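Local structure of alanyl-tRNA synthetase (Aquifex aeolicus, 3G98) at residues A[7-12]-A[61-66]. The protein is the C-terminal C-Ala domain of an enzyme that charges tRNA with alanine, and probably helps bring editing and aminoacylation together on one tRNA. Residues are numbered along the deposited sequence; the frame is centred on the assembly and turned at random.
Sequences GDFTLH and SDKVNA
Phe9 and Val64 meet through a CH-pi contact that joins the start of strand 9-17 to the loop leading into helix 66-76, in the mixed alpha/beta fold of this DHHA1-family domain. The pair illustrates how one aromatic ring can link two parts of a fold whose backbones stay well apart: the CA atoms of Phe9 and Val64 are 9.3 Å from each other. Ahead of the strand, Asp8 brings its carboxylate into the neighbourhood of Lys63, but OD2 of Asp8 and NZ of Lys63 remain 4.9 Å apart, so any attraction is probably a weak, long-range one. The side chains of Phe9 and Val64 then close the gap together, passing each other in opposite directions. With CG anti to its own carbonyl carbon (chi1 -44°), and so beside the backbone N, the ring of Phe9 reaches the loop and presents one face to CG2 of Val64, 3.9 Å from the ring centroid and 19° off the normal. Obliquely to the ring, CB of Lys63 lies 4.2 Å from CE2 of Phe9. Leu109 of helix 98-110 touches both Phe9 and Val64; Val39 also packs on Phe9 and Val56 on Val64, making this a small apolar cluster between sheet and helix. Within the pair the methyl is displaced toward the ring's rim: CG2 of Val64 comes to 3.7 Å from CZ of Phe9.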
loop_
_atom_site.group_PDB
_atom_site.type_symbol
_atom_site.label_atom_id
_atom_site.label_comp_id
_atom_site.label_asym_id
_atom_site.label_seq_id
_atom_site.Cartn_x
_atom_site.Cartn_y
_atom_site.Cartn_z
ATOM N N GLY A 7 10.180 11.211 -4.448
ATOM C CA GLY A 7 9.643 12.414 -5.054
ATOM C C GLY A 7 9.198 13.344 -3.945
ATOM O O GLY A 7 9.934 13.575 -2.992
ATOM N N ASP A 8 7.975 13.850 -4.052
ATOM C CA ASP A 8 7.458 14.789 -3.072
ATOM C C ASP A 8 6.649 14.075 -1.990
ATOM O O ASP A 8 5.861 14.705 -1.289
ATOM C CB ASP A 8 6.587 15.840 -3.769
ATOM C CG ASP A 8 6.467 17.124 -2.972
ATOM O OD1 ASP A 8 7.512 17.662 -2.544
ATOM O OD2 ASP A 8 5.329 17.603 -2.785
ATOM N N PHE A 9 6.843 12.762 -1.856
ATOM C CA PHE A 9 6.065 11.967 -0.899
ATOM C C PHE A 9 6.952 11.263 0.127
ATOM O O PHE A 9 8.150 11.099 -0.093
ATOM C CB PHE A 9 5.217 10.931 -1.649
ATOM C CG PHE A 9 4.531 11.481 -2.868
ATOM C CD1 PHE A 9 4.985 11.158 -4.142
ATOM C CD2 PHE A 9 3.450 12.338 -2.746
ATOM C CE1 PHE A 9 4.361 11.671 -5.269
ATOM C CE2 PHE A 9 2.820 12.855 -3.872
ATOM C CZ PHE A 9 3.276 12.521 -5.132
ATOM N N THR A 10 6.357 10.864 1.253
ATOM C CA THR A 10 7.031 9.993 2.218
ATOM C C THR A 10 6.353 8.621 2.211
ATOM O O THR A 10 5.174 8.490 2.570
ATOM C CB THR A 10 7.017 10.571 3.656
ATOM O OG1 THR A 10 7.721 11.818 3.688
ATOM C CG2 THR A 10 7.683 9.608 4.636
ATOM N N LEU A 11 7.098 7.606 1.788
ATOM C CA LEU A 11 6.566 6.249 1.695
ATOM C C LEU A 11 6.860 5.436 2.950
ATOM O O LEU A 11 8.007 5.337 3.379
ATOM C CB LEU A 11 7.122 5.528 0.463
ATOM C CG LEU A 11 6.680 4.069 0.295
ATOM C CD1 LEU A 11 5.177 3.972 0.095
ATOM C CD2 LEU A 11 7.419 3.410 -0.873
ATOM N N HIS A 12 5.805 4.882 3.545
ATOM C CA HIS A 12 5.925 3.953 4.666
ATOM C C HIS A 12 5.470 2.578 4.190
ATOM O O HIS A 12 4.349 2.415 3.680
ATOM C CB HIS A 12 5.058 4.403 5.850
ATOM C CG HIS A 12 5.313 5.811 6.284
ATOM N ND1 HIS A 12 6.312 6.146 7.174
ATOM C CD2 HIS A 12 4.710 6.974 5.940
ATOM C CE1 HIS A 12 6.313 7.455 7.359
ATOM N NE2 HIS A 12 5.350 7.981 6.622
ATOM N N SER A 61 -4.556 12.832 -2.484
ATOM C CA SER A 61 -5.453 11.875 -3.152
ATOM C C SER A 61 -5.504 11.987 -4.678
ATOM O O SER A 61 -5.627 10.976 -5.372
ATOM C CB SER A 61 -6.882 12.024 -2.603
ATOM O OG SER A 61 -6.963 11.610 -1.250
ATOM N N ASP A 62 -5.440 13.208 -5.205
ATOM C CA ASP A 62 -5.436 13.389 -6.657
ATOM C C ASP A 62 -4.081 13.025 -7.236
ATOM O O ASP A 62 -3.992 12.489 -8.340
ATOM C CB ASP A 62 -5.811 14.826 -7.051
ATOM C CG ASP A 62 -7.312 15.050 -7.092
ATOM O OD1 ASP A 62 -8.066 14.061 -6.984
ATOM O OD2 ASP A 62 -7.738 16.217 -7.238
ATOM N N LYS A 63 -3.029 13.322 -6.481
ATOM C CA LYS A 63 -1.665 13.051 -6.909
ATOM C C LYS A 63 -1.366 11.563 -6.906
ATOM O O LYS A 63 -0.808 11.036 -7.871
ATOM C CB LYS A 63 -0.666 13.790 -6.020
ATOM C CG LYS A 63 -0.730 15.298 -6.190
ATOM C CD LYS A 63 0.157 16.024 -5.196
ATOM C CE LYS A 63 -0.063 17.529 -5.303
ATOM N NZ LYS A 63 0.767 18.311 -4.349
ATOM N N VAL A 64 -1.734 10.903 -5.811
ATOM C CA VAL A 64 -1.557 9.461 -5.657
ATOM C C VAL A 64 -2.912 8.840 -5.371
ATOM O O VAL A 64 -3.410 8.887 -4.243
ATOM C CB VAL A 64 -0.585 9.107 -4.517
ATOM C CG1 VAL A 64 -0.408 7.584 -4.425
ATOM C CG2 VAL A 64 0.753 9.799 -4.727
ATOM N N ASN A 65 -3.513 8.283 -6.413
ATOM C CA ASN A 65 -4.852 7.726 -6.334
ATOM C C ASN A 65 -4.788 6.259 -5.914
ATOM O O ASN A 65 -4.333 5.401 -6.681
ATOM C CB ASN A 65 -5.549 7.883 -7.690
ATOM C CG ASN A 65 -7.031 7.605 -7.615
ATOM O OD1 ASN A 65 -7.471 6.718 -6.888
ATOM N ND2 ASN A 65 -7.816 8.369 -8.367
ATOM N N ALA A 66 -5.240 5.968 -4.696
ATOM C CA ALA A 66 -5.126 4.609 -4.174
ATOM C C ALA A 66 -5.959 3.616 -4.987
ATOM O O ALA A 66 -5.621 2.437 -5.055
ATOM C CB ALA A 66 -5.496 4.552 -2.692
#